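Side-chain contacts in fatty acid synthase 1, isoform A (Drosophila melanogaster, PDB 6FN6), which probably carries out the dehydration and NADPH-dependent reduction steps of fatty acid synthesis on acyl chains held by the carrier protein, as part of a multifunctional synthase: residues A204-F207 with E208-A212; R418-L421 with T422-F426; E746-L749 with K750-K754; Y920-P923 with E924-Y927. All coordinates share one frame; numbering follows the deposited sequence.

Interaction 1 (A204-F207 with E208-A212); sequences AKHF and ELLSA
In the dehydratase part of the synthase, in what is probably its C-terminal hotdog fold, the short helix 203-210 brings His206 against Leu210, one turn further on. The methyl CD1 of Leu210 approaches the imidazole obliquely, 3.5 Å from His206 CD2, with His206 NE2 nearly as close. The same Leu210 CD1 lies 3.9 Å from Phe207 CD1, so one leucine methyl touches both rings. His206 can meet it because its CG is anti to the backbone N (chi1 -163°), whereas Phe207 has its CG beside the backbone N (chi1 -68°). Beneath them Leu210 N donates to His206 O at 3.0 Å. On the outer side the aliphatic part of Lys205 runs alongside the next leucine, Lys205 CG being 4.1 Å from Leu209 CD1. Further along, Ser211 N binds Phe207 O at 2.9 Å, and Ser211 OG turns back to Glu208 O at 2.7 Å, from above the carbonyl plane. His206 ND1 is bonded to Gly238 N, and its ring meets those of Trp166, Trp170 and Phe173. With ND1 accepting from an amide, the proton of a neutral imidazole would probably sit on NE2.

Interaction 2 (R418-L421 with T422-F426); sequences RALL and TKFGF
A Schellman motif closes helix 410-423 and turns the chain into strand 426-433, in the mixed sheet that also holds strand 402-409. Gly425, at positive phi (81°), is the C-prime residue: Phe426 N reaches back to Leu421 O at 2.7 Å, and Gly425 N binds Thr422 O at 3.0 Å. Before the chain turns, Leu420 and Phe424 project together on one side, with Leu420 CD1 3.7 Å from Phe424 CE2. The ring of Phe424 also presents its edge to the backbone, its CD2 standing 3.2 Å from Leu420 O, near the ring plane. Leu420 delivers its methyl here with CG anti to its own N (chi1 -167°). Beyond the turn Leu421 CD2 lies 4.3 Å from Phe426 CB. Leu391 of helix 389-395 touches both Leu420 and Phe424, and Ile395 meets Phe426. One turn back, Arg418 O takes two donors: Thr422 N at 2.8 Å, in the carbonyl plane, and Thr422 OG1 at 2.9 Å, from above it. The threonine hydroxyl thus spends its proton on the helix backbone, and a carbonyl near the C-terminal end, where the helix dipole would be expected to be negative, gains a second donor.

Interaction 3 (E746-L749 with K750-K754); sequences EFLL and KRFPK
Phe747 and Arg751 leave helix 742-751 in the same direction, flank to flank. This helix belongs to a beta-alpha-beta unit between strands 734-739 and 760-762, in the nucleotide-binding, Rossmann-type part of what is probably the enoylreductase. The ring and guanidinium planes are only 11° apart, but the closest approach is made by the methylene CD of Arg751, which meets the far end of the phenyl obliquely, 3.2 Å from Phe747 CZ. One turn apart and both with CG anti to the backbone N (chi1 166° for Phe747), they run along the same side of the helix. The next pair, Leu748 and Phe752, is oriented differently. These side chains cross, and the leucine methyl CD2 comes in at the ring edge, near its plane, 3.4 Å from Phe752 CE2. Both rest on Ile725 of helix 719-731, and Leu748 also touches Thr737 and Val739 of strand 734-739. On the outward side Lys750 is extended back over the preceding turn, its CG 3.2 Å from Glu746 O. Its charge has the glutamate for a neighbour without forming a salt bridge: Lys750 NZ stands 4.5 Å from Glu746 OE1.

Interaction 4 (Y920-P923 with E924-Y927); sequences YMHP and EKSY
His922 N donates to Tyr927 OH at 2.9 Å, with an N-H...O angle of 159°, joining the loop backbone to a side chain five residues on. A second bond comes from Glu924 N to His922 ND1, 3.1 Å long. The donor lies in the plane of the imidazole, at its edge, so ND1 is the accepting nitrogen. The histidine reaches that position with CG anti to its own N (chi1 -161°), its ring turned edge-on to the amide of Glu924 within the type I beta turn from His922 to Lys925. The turn's own bond, Lys925 N to His922 O at 3.3 Å, is weak. A water donates to both His922 O and Lys925 O, bridging the two carbonyls. Outside these polar links, the extended Lys925 chain crosses the imidazole, with Lys925 CE 4.1 Å from the His922 ring centroid in an off-centre CH-pi contact. The ammonium continues to a salt bridge with Asp1054. Met921 makes an oblique Met-aromatic contact, its SD lying 3.7 Å from Tyr927 CE1. The turn leads into strand 926-930 of the ketoreductase region, which lies between parallel strands 951-955 and 1005-1011: Tyr927 pairs through its backbone with Tyr951 and Val953, Ser926 with Leu1004 and Gly1006, and the Tyr927 side chain touches Phe1009.

The four local contacts are spread over distant parts of the chain; even the nearest two by their atoms, interactions 3 and 4, have about 37 Å between their nearest atoms. Interactions 1, 2 and 3 lie toward the C-terminal ends of helices; among these only interaction 2 has a Schellman motif, while Phe424 and Phe752 both leave helical geometry. Interaction 3 is a surface contact, its burial concentrated at Leu748, whereas the others are partly buried. Interaction 4, its centre about 22 Å from the chain centre, lies much further in than the rest and belongs to a loop entering a strand. There side-chain polar bonds and a water predominate, while leucine-aromatic packing recurs in the helical three.

Interaction 1 (A204-F207 with E208-A212)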
loop_
_atom_site.group_PDB
_atom_site.type_symbol
_atom_site.label_atom_id
_atom_site.label_comp_id
_atom_site.label_asym_id
_atom_site.label_seq_id
_atom_site.Cartn_x
_atom_site.Cartn_y
_atom_site.Cartn_z
ATOM N N ALA A 204 10.886 -33.138 7.136
ATOM C CA ALA A 204 12.016 -34.016 7.412
ATOM C C ALA A 204 12.452 -33.883 8.866
ATOM O O ALA A 204 12.658 -34.877 9.562
ATOM C CB ALA A 204 13.172 -33.700 6.480
ATOM N N LYS A 205 12.584 -32.641 9.314
ATOM C CA LYS A 205 12.989 -32.342 10.681
ATOM C C LYS A 205 11.936 -32.816 11.679
ATOM O O LYS A 205 12.261 -33.268 12.778
ATOM C CB LYS A 205 13.222 -30.839 10.832
ATOM C CG LYS A 205 13.761 -30.398 12.181
ATOM C CD LYS A 205 13.220 -29.021 12.532
ATOM C CE LYS A 205 14.190 -28.219 13.376
ATOM N NZ LYS A 205 13.669 -26.848 13.640
ATOM N N HIS A 206 10.674 -32.702 11.285
ATOM C CA HIS A 206 9.556 -33.066 12.144
ATOM C C HIS A 206 9.585 -34.549 12.509
ATOM O O HIS A 206 9.459 -34.912 13.678
ATOM C CB HIS A 206 8.234 -32.720 11.457
ATOM C CG HIS A 206 7.059 -32.682 12.383
ATOM N ND1 HIS A 206 6.824 -31.631 13.243
ATOM C CD2 HIS A 206 6.048 -33.561 12.579
ATOM C CE1 HIS A 206 5.721 -31.865 13.931
ATOM N NE2 HIS A 206 5.230 -33.030 13.547
ATOM N N PHE A 207 9.759 -35.403 11.504
ATOM C CA PHE A 207 9.654 -36.845 11.706
ATOM C C PHE A 207 10.908 -37.448 12.333
ATOM O O PHE A 207 10.832 -38.484 12.992
ATOM C CB PHE A 207 9.346 -37.543 10.379
ATOM C CG PHE A 207 7.980 -37.232 9.837
ATOM C CD1 PHE A 207 6.844 -37.668 10.502
ATOM C CD2 PHE A 207 7.828 -36.506 8.666
ATOM C CE1 PHE A 207 5.583 -37.385 10.013
ATOM C CE2 PHE A 207 6.570 -36.220 8.170
ATOM C CZ PHE A 207 5.445 -36.660 8.844
ATOM N N GLU A 208 12.060 -36.811 12.139
ATOM C CA GLU A 208 13.287 -37.305 12.755
ATOM C C GLU A 208 13.292 -36.938 14.236
ATOM O O GLU A 208 14.014 -37.539 15.034
ATOM C CB GLU A 208 14.529 -36.739 12.058
ATOM C CG GLU A 208 14.842 -35.281 12.379
ATOM C CD GLU A 208 16.112 -34.792 11.703
ATOM O OE1 GLU A 208 16.161 -34.785 10.453
ATOM O OE2 GLU A 208 17.064 -34.417 12.422
ATOM N N LEU A 209 12.479 -35.950 14.596
ATOM C CA LEU A 209 12.280 -35.589 15.994
ATOM C C LEU A 209 11.240 -36.504 16.631
ATOM O O LEU A 209 11.332 -36.840 17.811
ATOM C CB LEU A 209 11.847 -34.129 16.113
ATOM C CG LEU A 209 12.941 -33.075 15.913
ATOM C CD1 LEU A 209 12.328 -31.687 15.806
ATOM C CD2 LEU A 209 13.957 -33.118 17.040
ATOM N N LEU A 210 10.248 -36.897 15.838
ATOM C CA LEU A 210 9.206 -37.801 16.304
ATOM C C LEU A 210 9.744 -39.215 16.495
ATOM O O LEU A 210 9.243 -39.970 17.327
ATOM C CB LEU A 210 8.035 -37.816 15.321
ATOM C CG LEU A 210 7.029 -36.673 15.460
ATOM C CD1 LEU A 210 6.138 -36.591 14.235
ATOM C CD2 LEU A 210 6.191 -36.851 16.718
ATOM N N SER A 211 10.765 -39.568 15.721
ATOM C CA SER A 211 11.376 -40.891 15.816
ATOM C C SER A 211 12.029 -41.101 17.180
ATOM O O SER A 211 12.228 -42.237 17.612
ATOM C CB SER A 211 12.408 -41.084 14.704
ATOM O OG SER A 211 13.478 -40.167 14.838
ATOM N N ALA A 212 12.361 -40.003 17.851
ATOM C CA ALA A 212 12.981 -40.064 19.170
ATOM C C ALA A 212 11.948 -40.321 20.264
ATOM O O ALA A 212 12.292 -40.416 21.442
ATOM C CB ALA A 212 13.736 -38.778 19.456
#

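Interaction 2 (R418-L421 with T422-F426)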
loop_
_atom_site.group_PDB
_atom_site.type_symbol
_atom_site.label_atom_id
_atom_site.label_comp_id
_atom_site.label_asym_id
_atom_site.label_seq_id
_atom_site.Cartn_x
_atom_site.Cartn_y
_atom_site.Cartn_z
ATOM N N ARG A 418 -69.958 -21.271 51.310
ATOM C CA ARG A 418 -69.356 -22.289 52.161
ATOM C C ARG A 418 -70.340 -23.409 52.467
ATOM O O ARG A 418 -69.974 -24.584 52.457
ATOM C CB ARG A 418 -68.849 -21.675 53.466
ATOM C CG ARG A 418 -67.639 -20.776 53.301
ATOM C CD ARG A 418 -67.026 -20.442 54.649
ATOM N NE ARG A 418 -65.862 -19.566 54.525
ATOM C CZ ARG A 418 -65.873 -18.253 54.731
ATOM N NH1 ARG A 418 -66.994 -17.624 55.071
ATOM N NH2 ARG A 418 -64.751 -17.561 54.592
ATOM N N ALA A 419 -71.590 -23.043 52.732
ATOM C CA ALA A 419 -72.620 -24.027 53.034
ATOM C C ALA A 419 -72.780 -24.992 51.870
ATOM O O ALA A 419 -72.956 -26.196 52.066
ATOM C CB ALA A 419 -73.942 -23.337 53.339
ATOM N N LEU A 420 -72.707 -24.458 50.655
ATOM C CA LEU A 420 -72.873 -25.265 49.456
ATOM C C LEU A 420 -71.739 -26.283 49.337
ATOM O O LEU A 420 -71.970 -27.434 48.963
ATOM C CB LEU A 420 -72.936 -24.370 48.217
ATOM C CG LEU A 420 -73.401 -25.003 46.902
ATOM C CD1 LEU A 420 -74.776 -25.642 47.044
ATOM C CD2 LEU A 420 -73.421 -23.957 45.797
ATOM N N LEU A 421 -70.516 -25.860 49.652
ATOM C CA LEU A 421 -69.370 -26.767 49.654
ATOM C C LEU A 421 -69.545 -27.803 50.763
ATOM O O LEU A 421 -69.282 -28.989 50.569
ATOM C CB LEU A 421 -68.055 -26.003 49.844
ATOM C CG LEU A 421 -67.557 -25.147 48.673
ATOM C CD1 LEU A 421 -66.330 -24.338 49.081
ATOM C CD2 LEU A 421 -67.248 -26.001 47.451
ATOM N N THR A 422 -69.985 -27.342 51.929
ATOM C CA THR A 422 -70.236 -28.231 53.057
ATOM C C THR A 422 -71.347 -29.208 52.683
ATOM O O THR A 422 -71.270 -30.400 52.984
ATOM C CB THR A 422 -70.632 -27.449 54.328
ATOM O OG1 THR A 422 -69.601 -26.512 54.657
ATOM C CG2 THR A 422 -70.837 -28.394 55.505
ATOM N N LYS A 423 -72.381 -28.692 52.027
ATOM C CA LYS A 423 -73.518 -29.506 51.623
ATOM C C LYS A 423 -73.096 -30.672 50.741
ATOM O O LYS A 423 -73.657 -31.763 50.838
ATOM C CB LYS A 423 -74.537 -28.640 50.875
ATOM C CG LYS A 423 -75.694 -29.412 50.248
ATOM C CD LYS A 423 -76.606 -28.482 49.470
ATOM C CE LYS A 423 -77.702 -29.247 48.746
ATOM N NZ LYS A 423 -78.477 -28.355 47.839
ATOM N N PHE A 424 -72.109 -30.443 49.882
ATOM C CA PHE A 424 -71.650 -31.477 48.962
ATOM C C PHE A 424 -70.417 -32.211 49.480
ATOM O O PHE A 424 -69.752 -32.927 48.733
ATOM C CB PHE A 424 -71.382 -30.872 47.584
ATOM C CG PHE A 424 -72.631 -30.641 46.781
ATOM C CD1 PHE A 424 -73.083 -31.602 45.891
ATOM C CD2 PHE A 424 -73.368 -29.478 46.933
ATOM C CE1 PHE A 424 -74.238 -31.402 45.156
ATOM C CE2 PHE A 424 -74.523 -29.272 46.200
ATOM C CZ PHE A 424 -74.957 -30.238 45.310
ATOM N N GLY A 425 -70.120 -32.036 50.764
ATOM C CA GLY A 425 -69.077 -32.811 51.412
ATOM C C GLY A 425 -67.662 -32.327 51.173
ATOM O O GLY A 425 -66.700 -33.063 51.403
ATOM N N PHE A 426 -67.533 -31.092 50.703
ATOM C CA PHE A 426 -66.225 -30.517 50.418
ATOM C C PHE A 426 -65.815 -29.544 51.516
ATOM O O PHE A 426 -66.663 -28.978 52.205
ATOM C CB PHE A 426 -66.229 -29.818 49.058
ATOM C CG PHE A 426 -65.921 -30.733 47.912
ATOM C CD1 PHE A 426 -66.810 -31.727 47.544
ATOM C CD2 PHE A 426 -64.737 -30.607 47.209
ATOM C CE1 PHE A 426 -66.525 -32.575 46.492
ATOM C CE2 PHE A 426 -64.448 -31.449 46.158
ATOM C CZ PHE A 426 -65.342 -32.435 45.799
#

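Interaction 3 (E746-L749 with K750-K754)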
loop_
_atom_site.group_PDB
_atom_site.type_symbol
_atom_site.label_atom_id
_atom_site.label_comp_id
_atom_site.label_asym_id
_atom_site.label_seq_id
_atom_site.Cartn_x
_atom_site.Cartn_y
_atom_site.Cartn_z
ATOM N N GLU A 746 -26.005 22.168 0.975
ATOM C CA GLU A 746 -26.612 23.461 1.266
ATOM C C GLU A 746 -26.164 24.021 2.614
ATOM O O GLU A 746 -25.915 25.219 2.746
ATOM C CB GLU A 746 -28.138 23.337 1.249
ATOM C CG GLU A 746 -28.747 23.204 -0.137
ATOM C CD GLU A 746 -30.247 22.976 -0.087
ATOM O OE1 GLU A 746 -30.723 22.369 0.895
ATOM O OE2 GLU A 746 -30.946 23.377 -1.041
ATOM N N PHE A 747 -26.064 23.150 3.612
ATOM C CA PHE A 747 -25.690 23.562 4.963
ATOM C C PHE A 747 -24.289 24.173 5.024
ATOM O O PHE A 747 -24.098 25.231 5.623
ATOM C CB PHE A 747 -25.784 22.369 5.915
ATOM C CG PHE A 747 -25.112 22.591 7.239
ATOM C CD1 PHE A 747 -25.755 23.286 8.247
ATOM C CD2 PHE A 747 -23.845 22.089 7.481
ATOM C CE1 PHE A 747 -25.142 23.489 9.466
ATOM C CE2 PHE A 747 -23.228 22.289 8.700
ATOM C CZ PHE A 747 -23.879 22.987 9.694
ATOM N N LEU A 748 -23.316 23.504 4.413
ATOM C CA LEU A 748 -21.935 23.988 4.406
ATOM C C LEU A 748 -21.804 25.338 3.711
ATOM O O LEU A 748 -21.204 26.268 4.249
ATOM C CB LEU A 748 -21.016 22.980 3.714
ATOM C CG LEU A 748 -20.491 21.788 4.512
ATOM C CD1 LEU A 748 -19.689 20.882 3.596
ATOM C CD2 LEU A 748 -19.632 22.246 5.681
ATOM N N LEU A 749 -22.356 25.427 2.506
ATOM C CA LEU A 749 -22.278 26.644 1.706
ATOM C C LEU A 749 -22.695 27.867 2.518
ATOM O O LEU A 749 -21.998 28.882 2.533
ATOM C CB LEU A 749 -23.158 26.517 0.461
ATOM C CG LEU A 749 -22.564 25.727 -0.712
ATOM C CD1 LEU A 749 -23.607 25.526 -1.801
ATOM C CD2 LEU A 749 -21.329 26.408 -1.278
ATOM N N LYS A 750 -23.835 27.756 3.190
ATOM C CA LYS A 750 -24.424 28.873 3.918
ATOM C C LYS A 750 -23.690 29.185 5.221
ATOM O O LYS A 750 -23.739 30.312 5.715
ATOM C CB LYS A 750 -25.894 28.572 4.224
ATOM C CG LYS A 750 -26.753 28.326 2.991
ATOM C CD LYS A 750 -28.079 27.677 3.354
ATOM C CE LYS A 750 -28.909 27.371 2.117
ATOM N NZ LYS A 750 -30.135 26.589 2.444
ATOM N N ARG A 751 -23.028 28.182 5.784
ATOM C CA ARG A 751 -22.450 28.308 7.117
ATOM C C ARG A 751 -21.039 28.912 7.150
ATOM O O ARG A 751 -20.646 29.485 8.169
ATOM C CB ARG A 751 -22.432 26.943 7.807
ATOM C CG ARG A 751 -21.808 26.969 9.192
ATOM C CD ARG A 751 -22.134 25.703 9.961
ATOM N NE ARG A 751 -21.546 25.696 11.300
ATOM C CZ ARG A 751 -22.169 26.129 12.395
ATOM N NH1 ARG A 751 -23.408 26.606 12.326
ATOM N NH2 ARG A 751 -21.556 26.084 13.570
ATOM N N PHE A 752 -20.276 28.775 6.065
ATOM C CA PHE A 752 -18.853 29.130 6.092
ATOM C C PHE A 752 -18.410 30.321 5.217
ATOM O O PHE A 752 -19.078 30.661 4.236
ATOM C CB PHE A 752 -18.033 27.907 5.687
ATOM C CG PHE A 752 -17.915 26.878 6.766
ATOM C CD1 PHE A 752 -17.114 27.106 7.870
ATOM C CD2 PHE A 752 -18.617 25.686 6.687
ATOM C CE1 PHE A 752 -17.000 26.162 8.867
ATOM C CE2 PHE A 752 -18.508 24.739 7.683
ATOM C CZ PHE A 752 -17.701 24.977 8.776
ATOM N N PRO A 753 -17.273 30.955 5.590
ATOM C CA PRO A 753 -16.614 32.085 4.918
ATOM C C PRO A 753 -15.799 31.706 3.673
ATOM O O PRO A 753 -14.717 31.135 3.804
ATOM C CB PRO A 753 -15.691 32.650 6.005
ATOM C CG PRO A 753 -15.415 31.528 6.893
ATOM C CD PRO A 753 -16.634 30.673 6.891
ATOM N N LYS A 754 -16.308 32.036 2.489
ATOM C CA LYS A 754 -15.603 31.773 1.237
ATOM C C LYS A 754 -15.380 30.282 1.004
ATOM O O LYS A 754 -14.253 29.846 0.770
ATOM C CB LYS A 754 -14.236 32.475 1.228
ATOM C CG LYS A 754 -13.542 32.485 -0.135
ATOM C CD LYS A 754 -12.438 33.536 -0.225
ATOM C CE LYS A 754 -11.270 33.191 0.698
ATOM N NZ LYS A 754 -10.121 34.133 0.564
#

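Interaction 4 (Y920-P923 with E924-Y927)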
loop_
_atom_site.group_PDB
_atom_site.type_symbol
_atom_site.label_atom_id
_atom_site.label_comp_id
_atom_site.label_asym_id
_atom_site.label_seq_id
_atom_site.Cartn_x
_atom_site.Cartn_y
_atom_site.Cartn_z
ATOM N N TYR A 920 -22.653 -3.515 44.397
ATOM C CA TYR A 920 -21.226 -3.763 44.262
ATOM C C TYR A 920 -20.631 -4.171 45.605
ATOM O O TYR A 920 -21.180 -3.852 46.658
ATOM C CB TYR A 920 -20.517 -2.521 43.725
ATOM C CG TYR A 920 -21.004 -2.071 42.362
ATOM C CD1 TYR A 920 -22.125 -1.260 42.234
ATOM C CD2 TYR A 920 -20.337 -2.451 41.205
ATOM C CE1 TYR A 920 -22.569 -0.847 40.991
ATOM C CE2 TYR A 920 -20.773 -2.042 39.960
ATOM C CZ TYR A 920 -21.886 -1.241 39.856
ATOM O OH TYR A 920 -22.317 -0.839 38.611
ATOM N N MET A 921 -19.514 -4.888 45.567
ATOM C CA MET A 921 -18.824 -5.262 46.794
ATOM C C MET A 921 -18.038 -4.081 47.360
ATOM O O MET A 921 -17.735 -3.118 46.655
ATOM C CB MET A 921 -17.887 -6.446 46.552
ATOM C CG MET A 921 -18.598 -7.744 46.207
ATOM S SD MET A 921 -19.871 -8.195 47.408
ATOM C CE MET A 921 -21.348 -7.924 46.435
ATOM N N HIS A 922 -17.730 -4.162 48.648
ATOM C CA HIS A 922 -16.955 -3.133 49.327
ATOM C C HIS A 922 -15.458 -3.391 49.137
ATOM O O HIS A 922 -14.975 -4.481 49.447
ATOM C CB HIS A 922 -17.308 -3.112 50.814
ATOM C CG HIS A 922 -16.938 -1.839 51.505
ATOM N ND1 HIS A 922 -15.635 -1.408 51.620
ATOM C CD2 HIS A 922 -17.700 -0.905 52.121
ATOM C CE1 HIS A 922 -15.609 -0.261 52.274
ATOM N NE2 HIS A 922 -16.848 0.066 52.590
ATOM N N PRO A 923 -14.717 -2.393 48.620
ATOM C CA PRO A 923 -13.302 -2.614 48.288
ATOM C C PRO A 923 -12.365 -2.669 49.497
ATOM O O PRO A 923 -11.161 -2.850 49.322
ATOM C CB PRO A 923 -12.967 -1.410 47.403
ATOM C CG PRO A 923 -13.877 -0.343 47.869
ATOM C CD PRO A 923 -15.155 -1.033 48.254
ATOM N N GLU A 924 -12.905 -2.512 50.700
ATOM C CA GLU A 924 -12.093 -2.564 51.912
ATOM C C GLU A 924 -12.617 -3.613 52.891
ATOM O O GLU A 924 -12.338 -3.550 54.088
ATOM C CB GLU A 924 -12.057 -1.192 52.588
ATOM C CG GLU A 924 -11.425 -0.105 51.733
ATOM C CD GLU A 924 -11.369 1.234 52.436
ATOM O OE1 GLU A 924 -12.031 1.388 53.483
ATOM O OE2 GLU A 924 -10.662 2.135 51.940
ATOM N N LYS A 925 -13.372 -4.577 52.373
ATOM C CA LYS A 925 -13.885 -5.676 53.181
ATOM C C LYS A 925 -13.386 -7.005 52.625
ATOM O O LYS A 925 -12.968 -7.082 51.467
ATOM C CB LYS A 925 -15.415 -5.657 53.207
ATOM C CG LYS A 925 -16.009 -4.457 53.924
ATOM C CD LYS A 925 -17.519 -4.583 54.059
ATOM C CE LYS A 925 -18.101 -3.441 54.869
ATOM N NZ LYS A 925 -19.569 -3.579 55.053
ATOM N N SER A 926 -13.427 -8.046 53.451
ATOM C CA SER A 926 -13.017 -9.376 53.016
ATOM C C SER A 926 -14.247 -10.223 52.725
ATOM O O SER A 926 -15.340 -9.936 53.217
ATOM C CB SER A 926 -12.140 -10.054 54.072
ATOM O OG SER A 926 -12.800 -10.134 55.322
ATOM N N TYR A 927 -14.068 -11.259 51.914
ATOM C CA TYR A 927 -15.168 -12.147 51.563
ATOM C C TYR A 927 -14.714 -13.596 51.611
ATOM O O TYR A 927 -13.843 -14.027 50.848
ATOM C CB TYR A 927 -15.727 -11.777 50.191
ATOM C CG TYR A 927 -16.330 -10.396 50.209
ATOM C CD1 TYR A 927 -17.642 -10.198 50.612
ATOM C CD2 TYR A 927 -15.572 -9.282 49.867
ATOM C CE1 TYR A 927 -18.193 -8.933 50.650
ATOM C CE2 TYR A 927 -16.110 -8.015 49.903
ATOM C CZ TYR A 927 -17.420 -7.840 50.297
ATOM O OH TYR A 927 -17.948 -6.568 50.334
HETATM O O HOH W 1 -12.885 -6.164 49.105
#